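Local coordinates for class B carbapenemase GOB-18 (Elizabethkingia meningoseptica, PDB 5K0W), which probably hydrolyses beta-lactam antibiotics, carbapenems among them, as a subclass B3 metallo-beta-lactamase with a two-zinc active site, at residues 38-43 against 236-241; 45-50 against 54-59; 191-196 against 255-260. All blocks are in the same frame, centred on the assembly; numbering follows the deposited sequence.

Interaction 1. Residues 38-43 against 236-241; sequences FRIAGN and IWVASH. With ZN (zinc ion), chain C.
Ala-41 and Ile-236 make the closest touch between 38-43 and 236-241: the methyl CB of Ala-41 meets the terminal CD1 of Ile-236 at 3.5 Å. The isoleucine reaches that far because its CG1 branch lies anti to the carbonyl carbon (chi1 -75°) and then runs on nearly extended, with CD1 leading towards the alanine. Its other branch serves a second, more distant neighbour, for CG2 of Ile-236 lies 4.4 Å from CG2 of Ile-40. The same Ile-40 methyl is equally far from CG1 of Val-238, and in this way one branch of Ile-40 faces two residues of the other strand. No hydrogen bond passes between the two segments, which meet through aliphatic side chains; the short strand axes are 9.1 Å apart at closest approach, with 130° between their directions.

What presents two successive side chains to this layer is a classic beta bulge, in which Ile-40 and Ala-41 both sit opposite a single residue of strand 44-46. The turn that follows is tied back by Arg-39, whose NE donates to the carbonyl O of Gly-42 at 2.7 Å; the bond is almost straight (173°), lies in the guanidinium plane and uses a carbonyl lone pair.

Further along 236-241, strand 236-239 runs out into the metal site. NE2 of His-241 binds zinc at 2.1 Å, beside a water and with Asp-102 and His-103 completing the site, while ND1 of the imidazole is hydrogen-bonded to Asp-51. Ser-240 OG, just before it, pairs with Asn-199 and Thr-97. The contact joins the outermost strands of the two sheets, and the zinc ligands on the loops beyond fit the αβ/βα sandwich of the metallo-beta-lactamase superfamily.

Interaction 2. Residues 45-50 against 54-59; sequences YYVGTY and SYLIVT
Tyr-46 turns the edge of its ring towards the face of Tyr-55 in an offset edge-to-face pair, with centroids 5.8 Å apart and planes at 80°. The nearest carbons are CD2 of Tyr-46 and CE1 of Tyr-55, at 3.8 Å. The two rings share one face of a beta hairpin made by strands 44-46 and 55-59, where their residues form a non-hydrogen-bonded pair. At its phenolic end the Tyr-46 ring has Thr-49 O near its plane and donates its OH proton to that carbonyl at 2.7 Å, which ties the phenolic end back to its own segment. Tyr-55 OH is taken up by Ala-239 O, carrying the hairpin towards the second sheet, and Ile-40 packs against both tyrosines.

On the other face of the hairpin, Tyr-45 has Leu-56 O at the edge of its ring, near the ring plane. Val-58 reaches the same ring obliquely, with CG2 3.7 Å from CE1 of Tyr-45, and Phe-86 adds an edge-to-face partner. Tyr-45 and Leu-56 form the hydrogen-bonded pair: Tyr-45 N donates to Leu-56 O and Leu-56 N to Tyr-45 O, both at 2.9 Å.

Beyond the regular strand the connection continues at Val-47, whose N binds Ser-54 O at 2.8 Å. The branches of Val-47 fall between the strand and helix 73-83, where Ile-77 and Ile-81 close over them. CG1 stands anti to the carbonyl carbon (chi1 -67°), which leaves CG2 flanked by both backbone neighbours and aimed across the hairpin. Ser-54 OG is itself hydrogen-bonded to Asn-67 O, and on the Val-47 side of that hydroxyl the CG2 methyl lies 3.6 Å from OG.

Interaction 3. Residues 191-196 against 255-260; sequences RKYRVL and DPYNPQ
Tyr-193 and Pro-259 form the close part of this small contact. The phenolic end of the tyrosine crosses the pyrrolidine ring obliquely, its OH 3.6 Å from CG of Pro-259 and its CE2 3.8 Å from CB of the same proline. The side chain already points from strand 192-198 towards the loop, and CG beside the backbone N (chi1 -54°) carries the hydroxyl end on to Pro-259. Pro-259 is shared: its CD sits 3.7 Å above the ring plane of Tyr-257, over the centre, so the proline touches both tyrosines, from directions roughly at right angles.

The second tyrosine meets the first more loosely. Their side chains come from opposite directions, and the two hydroxyls, OH of Tyr-193 and OH of Tyr-257, remain 3.9 Å apart. Each is hydrogen-bonded to Asp-188 OD2, a common carboxylate oxygen that brings both phenols to one place without a direct bond between them; Tyr-257 OH also pairs with Gly-42 N. The looser side is that of Tyr-257, which is partly exposed, and Lys-192 on the strand and Gln-260 on the loop are open to solvent.

The flank of Tyr-193 is lined by Arg-191, whose guanidinium has CD2 of Tyr-193 3.4 Å above its plane, near the rim. NE and NH1 of that arginine both grip Lys-192 O, and NH1 forms a salt bridge with Asp-235. In the fold, the loop between helices 247-250 and 265-284 thus lies beside the neighbouring edge strands of the two sheets, Tyr-193 and Pro-259 both touching Ala-41 of strand 38-41 and Ile-236 of strand 236-239.

How the interactions relate
From the N terminus, strand 38-41 opens the first sheet and waits for its partner in interaction 1 until strand 236-239, almost 200 residues later. Within that long loop interaction 2 closes the shortest one, the hairpin whose segments lie four residues apart in sequence. Segment 191-196 also begins inside it, but its partner 255-260 comes after 236-241, so interactions 1 and 3 cross along the chain. Interaction 2 joins neighbouring strands of the seven-stranded sheet, interaction 1 spans the two sheets, and interaction 3 ties a late loop to the five-stranded one. Interactions 2 and 3 do not touch; interaction 1 lies against both.

Interaction 1. Residues 38-43 against 236-241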
loop_
_atom_site.group_PDB
_atom_site.type_symbol
_atom_site.label_atom_id
_atom_site.label_comp_id
_atom_site.label_asym_id
_atom_site.label_seq_id
_atom_site.Cartn_x
_atom_site.Cartn_y
_atom_site.Cartn_z
ATOM N N PHE A 38 -2.237 4.556 15.761
ATOM C CA PHE A 38 -1.459 3.823 16.760
ATOM C C PHE A 38 -0.037 3.500 16.292
ATOM O O PHE A 38 0.260 3.558 15.102
ATOM C CB PHE A 38 -2.214 2.553 17.234
ATOM C CG PHE A 38 -2.239 1.374 16.292
ATOM C CD1 PHE A 38 -3.143 1.325 15.233
ATOM C CD2 PHE A 38 -1.382 0.294 16.476
ATOM C CE1 PHE A 38 -3.177 0.218 14.367
ATOM C CE2 PHE A 38 -1.400 -0.799 15.596
ATOM C CZ PHE A 38 -2.287 -0.821 14.538
ATOM N N ARG A 39 0.831 3.139 17.238
ATOM C CA ARG A 39 2.211 2.747 16.981
ATOM C C ARG A 39 2.238 1.249 16.693
ATOM O O ARG A 39 1.797 0.457 17.537
ATOM C CB ARG A 39 3.077 3.078 18.195
ATOM C CG ARG A 39 4.574 2.939 17.947
ATOM C CD ARG A 39 5.310 3.480 19.146
ATOM N NE ARG A 39 6.733 3.168 19.108
ATOM C CZ ARG A 39 7.467 2.915 20.185
ATOM N NH1 ARG A 39 6.913 2.921 21.396
ATOM N NH2 ARG A 39 8.756 2.638 20.061
ATOM N N ILE A 40 2.721 0.854 15.504
ATOM C CA ILE A 40 2.796 -0.567 15.151
ATOM C C ILE A 40 4.015 -1.186 15.848
ATOM O O ILE A 40 3.855 -2.004 16.764
ATOM C CB ILE A 40 2.749 -0.812 13.610
ATOM C CG1 ILE A 40 1.427 -0.312 13.039
ATOM C CG2 ILE A 40 2.966 -2.303 13.258
ATOM C CD1 ILE A 40 1.493 0.123 11.602
ATOM N N ALA A 41 5.218 -0.747 15.443
ATOM C CA ALA A 41 6.505 -1.204 15.966
ATOM C C ALA A 41 7.559 -0.144 15.706
ATOM O O ALA A 41 7.671 0.355 14.587
ATOM C CB ALA A 41 6.916 -2.502 15.283
ATOM N N GLY A 42 8.337 0.168 16.729
ATOM C CA GLY A 42 9.402 1.156 16.642
ATOM C C GLY A 42 8.924 2.498 16.141
ATOM O O GLY A 42 8.114 3.160 16.797
ATOM N N ASN A 43 9.379 2.875 14.944
ATOM C CA ASN A 43 9.029 4.163 14.329
ATOM C C ASN A 43 7.984 4.074 13.226
ATOM O O ASN A 43 7.804 5.029 12.465
ATOM C CB ASN A 43 10.295 4.925 13.900
ATOM C CG ASN A 43 11.197 5.222 15.088
ATOM O OD1 ASN A 43 10.767 5.768 16.118
ATOM N ND2 ASN A 43 12.445 4.793 15.010
ATOM N N ILE A 236 7.605 -8.748 11.554
ATOM C CA ILE A 236 6.263 -8.177 11.528
ATOM C C ILE A 236 5.743 -8.019 10.113
ATOM O O ILE A 236 6.504 -7.638 9.224
ATOM C CB ILE A 236 6.263 -6.845 12.321
ATOM C CG1 ILE A 236 6.308 -7.133 13.823
ATOM C CG2 ILE A 236 5.072 -5.926 11.957
ATOM C CD1 ILE A 236 6.538 -5.965 14.689
ATOM N N TRP A 237 4.436 -8.282 9.917
ATOM C CA TRP A 237 3.768 -8.085 8.634
ATOM C C TRP A 237 2.442 -7.334 8.787
ATOM O O TRP A 237 1.722 -7.516 9.768
ATOM C CB TRP A 237 3.599 -9.404 7.870
ATOM C CG TRP A 237 2.362 -10.172 8.215
ATOM C CD1 TRP A 237 2.182 -11.005 9.278
ATOM C CD2 TRP A 237 1.125 -10.170 7.491
ATOM N NE1 TRP A 237 0.899 -11.514 9.269
ATOM C CE2 TRP A 237 0.227 -11.008 8.189
ATOM C CE3 TRP A 237 0.682 -9.529 6.321
ATOM C CZ2 TRP A 237 -1.079 -11.243 7.740
ATOM C CZ3 TRP A 237 -0.617 -9.738 5.897
ATOM C CH2 TRP A 237 -1.475 -10.603 6.585
ATOM N N VAL A 238 2.146 -6.470 7.818
ATOM C CA VAL A 238 0.920 -5.668 7.675
ATOM C C VAL A 238 0.590 -5.658 6.181
ATOM O O VAL A 238 1.400 -6.163 5.397
ATOM C CB VAL A 238 1.017 -4.235 8.279
ATOM C CG1 VAL A 238 1.079 -4.272 9.794
ATOM C CG2 VAL A 238 2.185 -3.445 7.709
ATOM N N ALA A 239 -0.580 -5.118 5.779
ATOM C CA ALA A 239 -0.995 -5.103 4.375
ATOM C C ALA A 239 -1.718 -3.787 3.968
ATOM O O ALA A 239 -1.891 -2.913 4.824
ATOM C CB ALA A 239 -1.854 -6.329 4.079
ATOM N N SER A 240 -2.106 -3.635 2.655
ATOM C CA SER A 240 -2.816 -2.476 2.080
ATOM C C SER A 240 -4.207 -2.221 2.708
ATOM O O SER A 240 -4.676 -1.079 2.761
ATOM C CB SER A 240 -2.973 -2.650 0.572
ATOM O OG SER A 240 -1.738 -2.612 -0.123
ATOM N N HIS A 241 -4.864 -3.287 3.153
ATOM C CA HIS A 241 -6.179 -3.264 3.792
ATOM C C HIS A 241 -6.113 -3.883 5.193
ATOM O O HIS A 241 -5.470 -4.924 5.386
ATOM C CB HIS A 241 -7.185 -4.007 2.928
ATOM C CG HIS A 241 -7.570 -3.253 1.695
ATOM N ND1 HIS A 241 -8.760 -2.534 1.623
ATOM C CD2 HIS A 241 -6.901 -3.104 0.531
ATOM C CE1 HIS A 241 -8.778 -1.987 0.418
ATOM N NE2 HIS A 241 -7.674 -2.289 -0.270
HETATM ZN ZN ZN C . -7.100 -1.584 -2.137
HETATM O O HOH W 1 -7.183 -3.060 -3.574
#

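Interaction 2. Residues 45-50 against 54-59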
loop_
_atom_site.group_PDB
_atom_site.type_symbol
_atom_site.label_atom_id
_atom_site.label_comp_id
_atom_site.label_asym_id
_atom_site.label_seq_id
_atom_site.Cartn_x
_atom_site.Cartn_y
_atom_site.Cartn_z
ATOM N N TYR A 45 3.981 3.697 12.342
ATOM C CA TYR A 45 2.678 4.060 12.868
ATOM C C TYR A 45 1.598 3.839 11.825
ATOM O O TYR A 45 1.847 4.047 10.637
ATOM C CB TYR A 45 2.671 5.559 13.299
ATOM C CG TYR A 45 3.643 5.912 14.407
ATOM C CD1 TYR A 45 4.976 6.215 14.127
ATOM C CD2 TYR A 45 3.219 5.995 15.734
ATOM C CE1 TYR A 45 5.880 6.521 15.146
ATOM C CE2 TYR A 45 4.112 6.302 16.762
ATOM C CZ TYR A 45 5.441 6.556 16.463
ATOM O OH TYR A 45 6.318 6.850 17.470
ATOM N N TYR A 46 0.389 3.458 12.267
ATOM C CA TYR A 46 -0.768 3.299 11.398
ATOM C C TYR A 46 -1.521 4.634 11.442
ATOM O O TYR A 46 -1.937 5.070 12.523
ATOM C CB TYR A 46 -1.673 2.150 11.890
ATOM C CG TYR A 46 -2.833 1.836 10.966
ATOM C CD1 TYR A 46 -4.056 2.488 11.100
ATOM C CD2 TYR A 46 -2.704 0.896 9.952
ATOM C CE1 TYR A 46 -5.110 2.236 10.222
ATOM C CE2 TYR A 46 -3.758 0.618 9.088
ATOM C CZ TYR A 46 -4.957 1.295 9.217
ATOM O OH TYR A 46 -5.997 1.002 8.363
ATOM N N VAL A 47 -1.670 5.299 10.286
ATOM C CA VAL A 47 -2.354 6.602 10.182
ATOM C C VAL A 47 -3.541 6.552 9.189
ATOM O O VAL A 47 -4.158 7.587 8.901
ATOM C CB VAL A 47 -1.380 7.795 9.916
ATOM C CG1 VAL A 47 -0.467 8.057 11.112
ATOM C CG2 VAL A 47 -0.569 7.600 8.637
ATOM N N GLY A 48 -3.855 5.337 8.713
ATOM C CA GLY A 48 -4.922 5.068 7.758
ATOM C C GLY A 48 -6.314 5.175 8.322
ATOM O O GLY A 48 -6.502 5.587 9.469
ATOM N N THR A 49 -7.301 4.834 7.498
ATOM C CA THR A 49 -8.719 4.851 7.875
ATOM C C THR A 49 -9.054 3.477 8.446
ATOM O O THR A 49 -8.148 2.650 8.616
ATOM C CB THR A 49 -9.629 5.164 6.654
ATOM O OG1 THR A 49 -9.577 4.086 5.705
ATOM C CG2 THR A 49 -9.353 6.507 6.010
ATOM N N TYR A 50 -10.348 3.214 8.708
ATOM C CA TYR A 50 -10.789 1.932 9.249
ATOM C C TYR A 50 -10.281 0.741 8.435
ATOM O O TYR A 50 -9.753 -0.192 9.020
ATOM C CB TYR A 50 -12.316 1.889 9.480
ATOM C CG TYR A 50 -12.723 0.802 10.449
ATOM C CD1 TYR A 50 -12.626 0.993 11.827
ATOM C CD2 TYR A 50 -13.151 -0.442 9.992
ATOM C CE1 TYR A 50 -12.976 -0.012 12.725
ATOM C CE2 TYR A 50 -13.511 -1.454 10.879
ATOM C CZ TYR A 50 -13.405 -1.242 12.246
ATOM O OH TYR A 50 -13.749 -2.244 13.122
ATOM N N SER A 54 -2.636 3.256 5.817
ATOM C CA SER A 54 -1.686 4.317 5.498
ATOM C C SER A 54 -0.629 4.254 6.587
ATOM O O SER A 54 -0.964 4.294 7.767
ATOM C CB SER A 54 -2.363 5.688 5.449
ATOM O OG SER A 54 -1.420 6.720 5.208
ATOM N N TYR A 55 0.632 4.088 6.194
ATOM C CA TYR A 55 1.750 3.920 7.122
ATOM C C TYR A 55 2.662 5.130 7.203
ATOM O O TYR A 55 3.032 5.708 6.179
ATOM C CB TYR A 55 2.541 2.641 6.780
ATOM C CG TYR A 55 1.662 1.411 6.841
ATOM C CD1 TYR A 55 1.246 0.888 8.060
ATOM C CD2 TYR A 55 1.158 0.837 5.685
ATOM C CE1 TYR A 55 0.384 -0.205 8.125
ATOM C CE2 TYR A 55 0.309 -0.266 5.738
ATOM C CZ TYR A 55 -0.084 -0.776 6.963
ATOM O OH TYR A 55 -0.944 -1.834 7.047
ATOM N N LEU A 56 3.013 5.513 8.429
ATOM C CA LEU A 56 3.909 6.622 8.691
ATOM C C LEU A 56 5.196 6.147 9.369
ATOM O O LEU A 56 5.152 5.487 10.412
ATOM C CB LEU A 56 3.199 7.697 9.512
ATOM C CG LEU A 56 3.999 8.954 9.829
ATOM C CD1 LEU A 56 3.998 9.931 8.652
ATOM C CD2 LEU A 56 3.456 9.623 11.082
ATOM N N ILE A 57 6.341 6.460 8.747
ATOM C CA ILE A 57 7.662 6.139 9.274
ATOM C C ILE A 57 8.309 7.460 9.659
ATOM O O ILE A 57 8.560 8.309 8.802
ATOM C CB ILE A 57 8.525 5.266 8.323
ATOM C CG1 ILE A 57 7.844 3.921 8.055
ATOM C CG2 ILE A 57 9.926 5.053 8.899
ATOM C CD1 ILE A 57 8.328 3.188 6.818
ATOM N N VAL A 58 8.524 7.641 10.957
ATOM C CA VAL A 58 9.087 8.859 11.524
ATOM C C VAL A 58 10.602 8.724 11.640
ATOM O O VAL A 58 11.081 7.792 12.287
ATOM C CB VAL A 58 8.425 9.151 12.894
ATOM C CG1 VAL A 58 8.941 10.452 13.494
ATOM C CG2 VAL A 58 6.903 9.175 12.773
ATOM N N THR A 59 11.366 9.629 10.996
ATOM C CA THR A 59 12.833 9.623 11.108
ATOM C C THR A 59 13.331 10.951 11.661
ATOM O O THR A 59 12.589 11.942 11.735
ATOM C CB THR A 59 13.564 9.347 9.784
ATOM O OG1 THR A 59 13.815 10.592 9.147
ATOM C CG2 THR A 59 12.849 8.341 8.852
#

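Interaction 3. Residues 191-196 against 255-260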
loop_
_atom_site.group_PDB
_atom_site.type_symbol
_atom_site.label_atom_id
_atom_site.label_comp_id
_atom_site.label_asym_id
_atom_site.label_seq_id
_atom_site.Cartn_x
_atom_site.Cartn_y
_atom_site.Cartn_z
ATOM N N ARG A 191 13.961 -4.037 21.153
ATOM C CA ARG A 191 14.596 -4.785 20.042
ATOM C C ARG A 191 14.465 -4.139 18.657
ATOM O O ARG A 191 13.881 -3.064 18.513
ATOM C CB ARG A 191 13.979 -6.206 19.978
ATOM C CG ARG A 191 12.436 -6.212 20.100
ATOM C CD ARG A 191 11.773 -7.503 19.677
ATOM N NE ARG A 191 12.046 -7.780 18.273
ATOM C CZ ARG A 191 11.672 -8.876 17.636
ATOM N NH1 ARG A 191 12.005 -9.056 16.368
ATOM N NH2 ARG A 191 10.957 -9.805 18.260
ATOM N N LYS A 192 15.002 -4.826 17.635
ATOM C CA LYS A 192 14.922 -4.488 16.207
ATOM C C LYS A 192 13.799 -5.364 15.632
ATOM O O LYS A 192 13.497 -6.422 16.198
ATOM C CB LYS A 192 16.253 -4.796 15.483
ATOM C CG LYS A 192 17.377 -3.805 15.795
ATOM C CD LYS A 192 18.665 -4.158 15.052
ATOM C CE LYS A 192 19.888 -3.443 15.579
ATOM N NZ LYS A 192 19.942 -2.019 15.137
ATOM N N TYR A 193 13.162 -4.920 14.536
ATOM C CA TYR A 193 12.058 -5.640 13.883
ATOM C C TYR A 193 12.175 -5.525 12.383
ATOM O O TYR A 193 12.195 -4.410 11.868
ATOM C CB TYR A 193 10.684 -5.038 14.256
ATOM C CG TYR A 193 10.367 -4.903 15.722
ATOM C CD1 TYR A 193 10.651 -3.727 16.408
ATOM C CD2 TYR A 193 9.676 -5.903 16.398
ATOM C CE1 TYR A 193 10.293 -3.566 17.746
ATOM C CE2 TYR A 193 9.279 -5.739 17.723
ATOM C CZ TYR A 193 9.600 -4.574 18.398
ATOM O OH TYR A 193 9.229 -4.427 19.709
ATOM N N ARG A 194 12.184 -6.660 11.674
ATOM C CA ARG A 194 12.187 -6.669 10.217
ATOM C C ARG A 194 10.707 -6.608 9.834
ATOM O O ARG A 194 9.957 -7.561 10.057
ATOM C CB ARG A 194 12.896 -7.913 9.655
ATOM C CG ARG A 194 12.956 -7.978 8.128
ATOM C CD ARG A 194 14.148 -8.813 7.718
ATOM N NE ARG A 194 14.227 -9.066 6.277
ATOM C CZ ARG A 194 14.823 -8.255 5.406
ATOM N NH1 ARG A 194 14.862 -8.572 4.115
ATOM N NH2 ARG A 194 15.369 -7.109 5.816
ATOM N N VAL A 195 10.279 -5.435 9.351
ATOM C CA VAL A 195 8.890 -5.158 8.999
ATOM C C VAL A 195 8.626 -5.323 7.505
ATOM O O VAL A 195 9.387 -4.816 6.679
ATOM C CB VAL A 195 8.446 -3.773 9.535
ATOM C CG1 VAL A 195 6.990 -3.474 9.188
ATOM C CG2 VAL A 195 8.660 -3.684 11.050
ATOM N N LEU A 196 7.548 -6.049 7.167
ATOM C CA LEU A 196 7.080 -6.248 5.809
ATOM C C LEU A 196 5.727 -5.573 5.653
ATOM O O LEU A 196 4.794 -5.897 6.396
ATOM C CB LEU A 196 6.970 -7.748 5.467
ATOM C CG LEU A 196 6.356 -8.075 4.107
ATOM C CD1 LEU A 196 7.372 -7.927 2.993
ATOM C CD2 LEU A 196 5.726 -9.448 4.108
ATOM N N ASP A 255 -6.100 0.404 22.518
ATOM C CA ASP A 255 -5.221 -0.678 22.987
ATOM C C ASP A 255 -3.749 -0.272 23.010
ATOM O O ASP A 255 -3.314 0.434 22.104
ATOM C CB ASP A 255 -5.436 -1.974 22.193
ATOM C CG ASP A 255 -6.773 -2.675 22.423
ATOM O OD1 ASP A 255 -7.664 -2.073 23.088
ATOM O OD2 ASP A 255 -6.951 -3.809 21.894
ATOM N N PRO A 256 -2.975 -0.634 24.059
ATOM C CA PRO A 256 -1.576 -0.169 24.137
ATOM C C PRO A 256 -0.627 -0.807 23.130
ATOM O O PRO A 256 -0.952 -1.835 22.522
ATOM C CB PRO A 256 -1.179 -0.511 25.569
ATOM C CG PRO A 256 -2.010 -1.695 25.899
ATOM C CD PRO A 256 -3.332 -1.445 25.240
ATOM N N TYR A 257 0.560 -0.190 22.981
ATOM C CA TYR A 257 1.638 -0.638 22.105
ATOM C C TYR A 257 1.895 -2.140 22.302
ATOM O O TYR A 257 2.189 -2.583 23.415
ATOM C CB TYR A 257 2.908 0.199 22.385
ATOM C CG TYR A 257 4.102 -0.151 21.529
ATOM C CD1 TYR A 257 4.060 0.001 20.146
ATOM C CD2 TYR A 257 5.293 -0.583 22.103
ATOM C CE1 TYR A 257 5.161 -0.310 19.351
ATOM C CE2 TYR A 257 6.411 -0.868 21.319
ATOM C CZ TYR A 257 6.344 -0.718 19.944
ATOM O OH TYR A 257 7.426 -1.030 19.159
ATOM N N ASN A 258 1.690 -2.921 21.234
ATOM C CA ASN A 258 1.814 -4.387 21.237
ATOM C C ASN A 258 2.252 -4.943 19.852
ATOM O O ASN A 258 1.438 -5.545 19.138
ATOM C CB ASN A 258 0.478 -5.024 21.726
ATOM C CG ASN A 258 0.508 -6.501 22.041
ATOM O OD1 ASN A 258 1.471 -7.232 21.762
ATOM N ND2 ASN A 258 -0.568 -6.977 22.645
ATOM N N PRO A 259 3.549 -4.792 19.475
ATOM C CA PRO A 259 4.022 -5.332 18.181
ATOM C C PRO A 259 3.750 -6.814 17.906
ATOM O O PRO A 259 3.660 -7.189 16.736
ATOM C CB PRO A 259 5.527 -5.070 18.220
ATOM C CG PRO A 259 5.689 -3.956 19.139
ATOM C CD PRO A 259 4.642 -4.102 20.186
ATOM N N GLN A 260 3.637 -7.656 18.965
ATOM C CA GLN A 260 3.401 -9.121 18.888
ATOM C C GLN A 260 2.088 -9.507 18.243
ATOM O O GLN A 260 1.914 -10.667 17.877
ATOM C CB GLN A 260 3.533 -9.797 20.259
ATOM C CG GLN A 260 4.964 -9.854 20.781
ATOM C CD GLN A 260 5.263 -8.767 21.776
ATOM O OE1 GLN A 260 4.682 -7.666 21.756
ATOM N NE2 GLN A 260 6.195 -9.053 22.671
#